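Local atomic coordinates of purine nucleoside phosphorylase (Schistosoma mansoni, PDB entry 6B71), a protein that probably catalyses the reversible phosphorolysis of purine nucleosides such as inosine and guanosine, releasing the free base and ribose 1-phosphate. Residues G129-I134 with D271-W276. Sequence-based numbering, arbitrary orientation.
Sequences GDFVLI and DLLQMW. With A5H (3-(4-chlorophenyl)-5,6-dihydroimidazo[2,1-b][1,3]thiazole), chain G.
Phe131 and Leu133, on the start of strand 131-139, meet Leu272, Leu273 and Trp276 of helix 259-283. Over these short segments the strand and helix axes run in roughly the same direction, at 37°, and approach no closer than 12.7 Å. The nearest alpha carbons, Phe131 CA and Leu273 CA, are still 9.4 Å apart, a gap that large side chains must bridge.

Trp276 reaches across with its six-membered ring. CG stands anti to the backbone N (chi1 -167°), which carries the indole towards the strand, and CZ3 comes to 3.6 Å from Phe131 CG, over one face of the phenyl ring and offset towards its rim. With centroids 5.0 Å apart and planes at 60°, the pair is a tilted edge-to-face stack. Leu272 meets the same phenyl ring at its edge, CD2 lying 4.0 Å from Phe131 CE2, whereas Leu273 CD1 approaches Phe131 CE1 obliquely. Leu133 adds one methyl, CD2, against Trp276 CH2. Trp276 also pairs edge-to-face with Phe185 and touches Ile179 of helix 170-182; the indole NE1 hydrogen-bonds Ala176 O.

The bound ligand A5H turns its chlorophenyl group to the helix. A5H CL lies 3.4 Å from Trp276 N and also touches Leu272 CD1, while the other methyl of that leucine serves the phenyl ring.

Across the two segments the chemistry is wholly apolar, so dispersion and aromatic packing join them where the C-terminal helix meets the central sheet of this phosphorylase fold; one turn before Leu273, Arg269 NE of the same helix hydrogen-bonds Gly129 O, and the indole's one polar atom is satisfied by helix 170-182.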
# COMPACT_ATOMS: atom_id res chain seq x y z
N GLY A 129 9.70 10.72 -25.84
CA GLY A 129 9.58 12.10 -26.28
C GLY A 129 8.17 12.63 -26.46
O GLY A 129 8.00 13.83 -26.75
N ASP A 130 7.15 11.77 -26.33
CA ASP A 130 5.76 12.23 -26.41
C ASP A 130 5.35 12.91 -25.10
O ASP A 130 5.98 12.73 -24.04
CB ASP A 130 4.80 11.05 -26.69
CG ASP A 130 4.87 10.51 -28.13
OD1 ASP A 130 5.49 11.13 -29.03
OD2 ASP A 130 4.27 9.43 -28.37
N PHE A 131 4.28 13.69 -25.18
CA PHE A 131 3.63 14.32 -24.02
C PHE A 131 2.26 13.69 -23.78
O PHE A 131 1.53 13.39 -24.74
CB PHE A 131 3.45 15.83 -24.25
CG PHE A 131 4.71 16.58 -24.55
CD1 PHE A 131 5.64 16.82 -23.54
CD2 PHE A 131 4.93 17.10 -25.80
CE1 PHE A 131 6.80 17.55 -23.81
CE2 PHE A 131 6.09 17.82 -26.09
CZ PHE A 131 7.02 18.05 -25.09
N VAL A 132 1.87 13.56 -22.51
CA VAL A 132 0.54 13.08 -22.12
C VAL A 132 -0.12 14.10 -21.18
O VAL A 132 0.39 14.37 -20.09
CB VAL A 132 0.61 11.69 -21.46
CG1 VAL A 132 -0.79 11.21 -21.08
CG2 VAL A 132 1.24 10.68 -22.42
N LEU A 133 -1.26 14.66 -21.63
CA LEU A 133 -2.13 15.45 -20.75
C LEU A 133 -2.87 14.47 -19.83
O LEU A 133 -3.61 13.60 -20.32
CB LEU A 133 -3.10 16.30 -21.59
CG LEU A 133 -2.52 17.10 -22.77
CD1 LEU A 133 -3.62 17.82 -23.53
CD2 LEU A 133 -1.48 18.10 -22.26
N ILE A 134 -2.65 14.58 -18.52
CA ILE A 134 -3.24 13.64 -17.56
C ILE A 134 -4.71 14.00 -17.33
O ILE A 134 -5.05 15.14 -17.01
CB ILE A 134 -2.46 13.64 -16.24
CG1 ILE A 134 -0.99 13.20 -16.47
CG2 ILE A 134 -3.14 12.72 -15.22
CD1 ILE A 134 -0.07 13.35 -15.27
N ASP A 271 13.38 22.69 -24.24
CA ASP A 271 13.08 24.02 -24.76
C ASP A 271 11.63 24.12 -25.23
O ASP A 271 10.98 25.14 -25.00
CB ASP A 271 14.04 24.37 -25.89
CG ASP A 271 15.40 24.79 -25.38
OD1 ASP A 271 16.12 23.92 -24.85
OD2 ASP A 271 15.75 25.98 -25.52
N LEU A 272 11.12 23.07 -25.89
CA LEU A 272 9.72 23.08 -26.34
C LEU A 272 8.76 23.18 -25.16
O LEU A 272 7.77 23.92 -25.20
CB LEU A 272 9.41 21.83 -27.16
CG LEU A 272 8.00 21.70 -27.76
CD1 LEU A 272 7.67 22.90 -28.65
CD2 LEU A 272 7.85 20.40 -28.56
N LEU A 273 9.04 22.42 -24.10
CA LEU A 273 8.17 22.44 -22.93
C LEU A 273 8.18 23.80 -22.25
O LEU A 273 7.13 24.29 -21.80
CB LEU A 273 8.60 21.33 -21.97
CG LEU A 273 7.70 21.00 -20.79
CD1 LEU A 273 6.33 20.54 -21.25
CD2 LEU A 273 8.39 19.89 -19.98
N GLN A 274 9.35 24.45 -22.20
CA GLN A 274 9.43 25.80 -21.64
C GLN A 274 8.55 26.77 -22.42
O GLN A 274 7.78 27.54 -21.83
CB GLN A 274 10.89 26.29 -21.64
N MET A 275 8.63 26.73 -23.76
CA MET A 275 7.84 27.63 -24.61
C MET A 275 6.35 27.35 -24.49
O MET A 275 5.53 28.28 -24.48
CB MET A 275 8.28 27.48 -26.07
CG MET A 275 9.70 27.86 -26.30
SD MET A 275 10.17 27.70 -28.04
CE MET A 275 11.95 27.75 -27.90
N TRP A 276 5.97 26.07 -24.43
CA TRP A 276 4.57 25.67 -24.31
C TRP A 276 3.95 26.20 -23.01
O TRP A 276 2.87 26.81 -23.02
CB TRP A 276 4.50 24.15 -24.34
CG TRP A 276 3.17 23.49 -24.53
CD1 TRP A 276 2.00 24.07 -24.94
CD2 TRP A 276 2.89 22.10 -24.36
NE1 TRP A 276 1.01 23.12 -25.03
CE2 TRP A 276 1.54 21.90 -24.68
CE3 TRP A 276 3.67 21.00 -23.96
CZ2 TRP A 276 0.94 20.65 -24.62
CZ3 TRP A 276 3.07 19.76 -23.90
CH2 TRP A 276 1.72 19.59 -24.22
C10 A5H G . 5.20 33.04 -28.71
C9 A5H G . 5.45 34.50 -28.93
C8 A5H G . 4.88 33.70 -31.02
C7 A5H G . 4.59 31.41 -32.27
C4 A5H G . 5.63 28.67 -30.61
C5 A5H G . 5.73 27.56 -29.94
C6 A5H G . 4.78 31.10 -30.81
C3 A5H G . 4.86 29.82 -30.02
C2 A5H G . 4.31 29.75 -28.82
C1 A5H G . 4.42 28.45 -28.04
CL A5H G . 5.29 25.88 -27.76
C A5H G . 5.08 27.44 -28.57
N1 A5H G . 4.98 32.66 -30.01
N A5H G . 5.04 34.82 -30.35
S A5H G . 4.66 32.98 -32.31